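Local atomic coordinates of putative primosome component (Streptococcus pyogenes serotype M3, PDB entry 2QGZ), a protein that probably binds ATP through a P-loop and helps load the replicative helicase onto DNA during primosome assembly. Residues 115-127 / 165-177. Sequence-based numbering, arbitrary orientation.
Sequences PKSYRHIHLSDID and KSYLLAAMAHELS. With PO4 (phosphate ion), chain B; PO4 (phosphate ion), chain C.
Y118 and S166 make the one direct hydrogen bond between the loop 115-127 and the helix 165-177: Y118 OH donates to S166 OG over 2.7 Å, with the serine oxygen at the ring edge. S166 OG in turn donates to O4 of a phosphate ion (2.8 Å), whose O3 accepts hydrogen bonds from both the backbone N and NZ of K165. S166 OG lies between its backbone N and carbonyl carbon, a position from which it reaches ion and tyrosine alike. The ion, probably from the crystallisation liquor, is gripped in a way consistent with a nucleotide phosphate in a Walker A motif, to which K165 and S166 probably belong, so Y118 probably acts as a second-shell residue.

Aromatic contacts follow. Y167 turns its edge to the face of Y118, a T-shaped pair with centroids 5.1 Å apart and planes at 86°. Over one face of Y167 sits I121 CD1, a CH-pi contact 16° off the ring normal. H174 NE2 lies over one face of the H122 ring, but the planes are inclined obliquely, so the pair is neither a stack nor edge-to-face.

Small residues let the backbones approach closely. A171 CA points its hydrogen at I121 O (3.3 Å, 167° at the hydrogen), and A171 CB meets I126 CG1 at 3.8 Å. L123 CD1 lies across the carboxylate end of E175, and a water joins L123 N to E175 OE1. Within the loop, D125 OD2 accepts the N-H of H122.

The loop, leaving strand 109-112 for helix 131-146, thus crosses one side of the P-loop helix. Other sides of that helix meet strand 217-221 through L169 and M172, and helix 131-146 through L168 and M172, as expected in a P-loop NTPase core.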
# COMPACT_ATOMS: atom_id res chain seq x y z
N PRO A 115 -2.98 11.85 -6.79
CA PRO A 115 -4.16 12.64 -7.17
C PRO A 115 -5.37 12.36 -6.28
O PRO A 115 -5.51 11.27 -5.73
CB PRO A 115 -4.38 12.26 -8.63
CG PRO A 115 -3.79 10.88 -8.73
CD PRO A 115 -2.52 11.02 -7.91
N LYS A 116 -6.25 13.35 -6.15
CA LYS A 116 -7.45 13.23 -5.32
C LYS A 116 -8.38 12.08 -5.67
O LYS A 116 -9.15 11.63 -4.82
CB LYS A 116 -8.23 14.55 -5.37
CG LYS A 116 -7.45 15.74 -4.80
CD LYS A 116 -8.23 17.05 -4.86
CE LYS A 116 -9.46 17.03 -3.95
NZ LYS A 116 -10.28 18.27 -4.10
N SER A 117 -8.33 11.59 -6.91
CA SER A 117 -9.21 10.50 -7.30
C SER A 117 -9.00 9.21 -6.50
O SER A 117 -9.93 8.42 -6.37
CB SER A 117 -9.08 10.21 -8.79
OG SER A 117 -7.74 9.88 -9.12
N TYR A 118 -7.81 9.01 -5.95
CA TYR A 118 -7.51 7.81 -5.15
C TYR A 118 -8.27 7.75 -3.84
O TYR A 118 -8.15 6.78 -3.10
CB TYR A 118 -6.02 7.71 -4.83
CG TYR A 118 -5.19 7.12 -5.93
CD1 TYR A 118 -4.70 7.91 -6.97
CD2 TYR A 118 -4.89 5.76 -5.95
CE1 TYR A 118 -3.93 7.36 -7.99
CE2 TYR A 118 -4.13 5.20 -6.96
CZ TYR A 118 -3.66 6.01 -7.98
OH TYR A 118 -2.92 5.45 -9.00
N ARG A 119 -9.03 8.79 -3.56
CA ARG A 119 -9.80 8.87 -2.32
C ARG A 119 -11.27 8.57 -2.63
O ARG A 119 -12.10 8.49 -1.73
CB ARG A 119 -9.62 10.28 -1.74
CG ARG A 119 -10.27 10.54 -0.39
CD ARG A 119 -9.48 11.61 0.38
NE ARG A 119 -9.28 12.82 -0.40
CZ ARG A 119 -8.18 13.56 -0.35
NH1 ARG A 119 -7.18 13.21 0.45
NH2 ARG A 119 -8.07 14.64 -1.12
N HIS A 120 -11.57 8.38 -3.92
CA HIS A 120 -12.94 8.10 -4.34
C HIS A 120 -13.07 6.84 -5.19
O HIS A 120 -13.84 6.81 -6.16
CB HIS A 120 -13.50 9.30 -5.12
CG HIS A 120 -13.40 10.60 -4.37
ND1 HIS A 120 -14.09 10.84 -3.20
CD2 HIS A 120 -12.68 11.72 -4.63
CE1 HIS A 120 -13.79 12.05 -2.76
NE2 HIS A 120 -12.94 12.61 -3.61
N ILE A 121 -12.34 5.78 -4.83
CA ILE A 121 -12.41 4.53 -5.58
C ILE A 121 -13.16 3.47 -4.78
O ILE A 121 -12.77 3.14 -3.67
CB ILE A 121 -11.00 4.01 -5.92
CG1 ILE A 121 -10.25 5.08 -6.72
CG2 ILE A 121 -11.11 2.74 -6.74
CD1 ILE A 121 -8.86 4.69 -7.12
N HIS A 122 -14.23 2.94 -5.37
CA HIS A 122 -15.04 1.91 -4.70
C HIS A 122 -14.76 0.50 -5.22
O HIS A 122 -14.23 0.31 -6.32
CB HIS A 122 -16.54 2.20 -4.90
CG HIS A 122 -16.98 3.58 -4.51
ND1 HIS A 122 -16.54 4.71 -5.16
CD2 HIS A 122 -17.85 4.00 -3.57
CE1 HIS A 122 -17.14 5.77 -4.65
NE2 HIS A 122 -17.94 5.37 -3.68
N LEU A 123 -15.14 -0.50 -4.43
CA LEU A 123 -14.95 -1.89 -4.82
C LEU A 123 -15.63 -2.18 -6.15
O LEU A 123 -15.16 -3.01 -6.92
CB LEU A 123 -15.53 -2.83 -3.76
CG LEU A 123 -14.83 -2.89 -2.41
CD1 LEU A 123 -15.65 -3.76 -1.48
CD2 LEU A 123 -13.40 -3.43 -2.59
N SER A 124 -16.75 -1.52 -6.42
CA SER A 124 -17.49 -1.72 -7.66
C SER A 124 -16.73 -1.26 -8.91
O SER A 124 -17.05 -1.69 -10.02
CB SER A 124 -18.84 -1.00 -7.58
OG SER A 124 -18.69 0.33 -7.12
N ASP A 125 -15.74 -0.39 -8.73
CA ASP A 125 -14.96 0.12 -9.86
C ASP A 125 -13.83 -0.83 -10.26
O ASP A 125 -13.16 -0.60 -11.26
CB ASP A 125 -14.32 1.48 -9.54
CG ASP A 125 -15.35 2.57 -9.26
OD1 ASP A 125 -16.30 2.73 -10.07
OD2 ASP A 125 -15.20 3.26 -8.23
N ILE A 126 -13.63 -1.89 -9.48
CA ILE A 126 -12.56 -2.85 -9.75
C ILE A 126 -13.00 -4.02 -10.63
O ILE A 126 -13.99 -4.69 -10.34
CB ILE A 126 -12.00 -3.44 -8.42
CG1 ILE A 126 -11.54 -2.32 -7.50
CG2 ILE A 126 -10.88 -4.40 -8.72
CD1 ILE A 126 -10.62 -1.29 -8.15
N ASP A 127 -12.27 -4.26 -11.71
CA ASP A 127 -12.60 -5.36 -12.61
C ASP A 127 -12.05 -6.67 -12.05
O ASP A 127 -10.88 -6.76 -11.70
CB ASP A 127 -12.03 -5.15 -14.02
CG ASP A 127 -12.81 -4.10 -14.83
OD1 ASP A 127 -14.06 -4.10 -14.77
OD2 ASP A 127 -12.17 -3.30 -15.54
N LYS A 165 -3.25 -1.60 -10.03
CA LYS A 165 -2.85 -2.21 -8.77
C LYS A 165 -3.12 -1.26 -7.62
O LYS A 165 -3.65 -1.67 -6.59
CB LYS A 165 -1.37 -2.61 -8.82
CG LYS A 165 -1.10 -3.75 -9.81
CD LYS A 165 0.34 -4.24 -9.73
CE LYS A 165 1.33 -3.09 -9.89
NZ LYS A 165 1.16 -2.32 -11.17
N SER A 166 -2.78 0.01 -7.80
CA SER A 166 -3.01 1.00 -6.76
C SER A 166 -4.50 1.27 -6.54
O SER A 166 -4.94 1.54 -5.42
CB SER A 166 -2.27 2.31 -7.10
OG SER A 166 -2.72 2.88 -8.32
N TYR A 167 -5.28 1.19 -7.61
CA TYR A 167 -6.73 1.41 -7.53
C TYR A 167 -7.40 0.36 -6.65
O TYR A 167 -8.23 0.68 -5.80
CB TYR A 167 -7.34 1.38 -8.93
CG TYR A 167 -7.30 2.71 -9.65
CD1 TYR A 167 -6.23 3.59 -9.48
CD2 TYR A 167 -8.32 3.09 -10.52
CE1 TYR A 167 -6.17 4.80 -10.16
CE2 TYR A 167 -8.27 4.30 -11.21
CZ TYR A 167 -7.19 5.15 -11.03
OH TYR A 167 -7.15 6.34 -11.72
N LEU A 168 -7.02 -0.90 -6.86
CA LEU A 168 -7.55 -2.03 -6.10
C LEU A 168 -7.33 -1.79 -4.60
O LEU A 168 -8.24 -1.97 -3.79
CB LEU A 168 -6.82 -3.31 -6.53
CG LEU A 168 -7.37 -4.71 -6.24
CD1 LEU A 168 -6.19 -5.62 -5.96
CD2 LEU A 168 -8.32 -4.72 -5.05
N LEU A 169 -6.12 -1.39 -4.24
CA LEU A 169 -5.77 -1.12 -2.85
C LEU A 169 -6.51 0.12 -2.34
O LEU A 169 -6.89 0.19 -1.17
CB LEU A 169 -4.25 -0.94 -2.73
CG LEU A 169 -3.44 -2.13 -2.20
CD1 LEU A 169 -4.03 -3.45 -2.67
CD2 LEU A 169 -1.98 -1.99 -2.63
N ALA A 170 -6.72 1.10 -3.22
CA ALA A 170 -7.45 2.29 -2.83
C ALA A 170 -8.91 1.91 -2.55
O ALA A 170 -9.56 2.48 -1.66
CB ALA A 170 -7.38 3.33 -3.93
N ALA A 171 -9.43 0.95 -3.32
CA ALA A 171 -10.81 0.52 -3.11
C ALA A 171 -10.93 -0.17 -1.76
O ALA A 171 -11.96 -0.09 -1.08
CB ALA A 171 -11.23 -0.43 -4.22
N MET A 172 -9.86 -0.87 -1.37
CA MET A 172 -9.84 -1.56 -0.08
C MET A 172 -9.86 -0.50 1.02
O MET A 172 -10.58 -0.64 2.01
CB MET A 172 -8.57 -2.42 0.05
CG MET A 172 -8.47 -3.22 1.34
SD MET A 172 -6.80 -3.89 1.62
CE MET A 172 -5.89 -2.35 1.96
N ALA A 173 -9.09 0.57 0.85
CA ALA A 173 -9.04 1.65 1.83
C ALA A 173 -10.41 2.32 1.98
O ALA A 173 -10.82 2.70 3.08
CB ALA A 173 -7.99 2.70 1.43
N HIS A 174 -11.11 2.47 0.86
CA HIS A 174 -12.42 3.10 0.87
C HIS A 174 -13.44 2.22 1.60
O HIS A 174 -14.31 2.73 2.30
CB HIS A 174 -12.89 3.37 -0.55
CG HIS A 174 -14.05 4.31 -0.64
ND1 HIS A 174 -15.34 3.93 -0.35
CD2 HIS A 174 -14.10 5.63 -0.95
CE1 HIS A 174 -16.14 4.97 -0.48
NE2 HIS A 174 -15.41 6.01 -0.85
N GLU A 175 -13.32 0.91 1.43
CA GLU A 175 -14.24 -0.02 2.07
C GLU A 175 -13.92 -0.13 3.57
O GLU A 175 -14.83 -0.31 4.40
CB GLU A 175 -14.12 -1.39 1.40
CG GLU A 175 -15.25 -2.35 1.70
CD GLU A 175 -16.57 -1.94 1.07
OE1 GLU A 175 -16.58 -1.22 0.05
OE2 GLU A 175 -17.62 -2.38 1.60
N LEU A 176 -12.64 -0.02 3.93
CA LEU A 176 -12.24 -0.07 5.33
C LEU A 176 -12.79 1.14 6.07
O LEU A 176 -13.21 1.04 7.23
CB LEU A 176 -10.71 -0.09 5.47
CG LEU A 176 -10.05 -1.46 5.46
CD1 LEU A 176 -8.54 -1.31 5.57
CD2 LEU A 176 -10.59 -2.28 6.61
N SER A 177 -12.78 2.29 5.41
CA SER A 177 -13.30 3.50 6.01
C SER A 177 -14.82 3.45 6.11
O SER A 177 -15.39 3.95 7.07
CB SER A 177 -12.89 4.71 5.20
OG SER A 177 -13.58 5.86 5.66
P PO4 B . -0.91 0.82 -10.93
O1 PO4 B . -0.18 0.75 -9.63
O2 PO4 B . -0.07 1.54 -11.93
O3 PO4 B . -1.19 -0.57 -11.43
O4 PO4 B . -2.19 1.55 -10.72
P PO4 C . -19.95 0.92 -4.23
O1 PO4 C . -19.79 1.98 -3.16
O2 PO4 C . -18.72 0.05 -4.25
O3 PO4 C . -21.15 0.07 -3.94
O4 PO4 C . -20.13 1.59 -5.58
O HOH W 1 -17.28 0.13 -2.20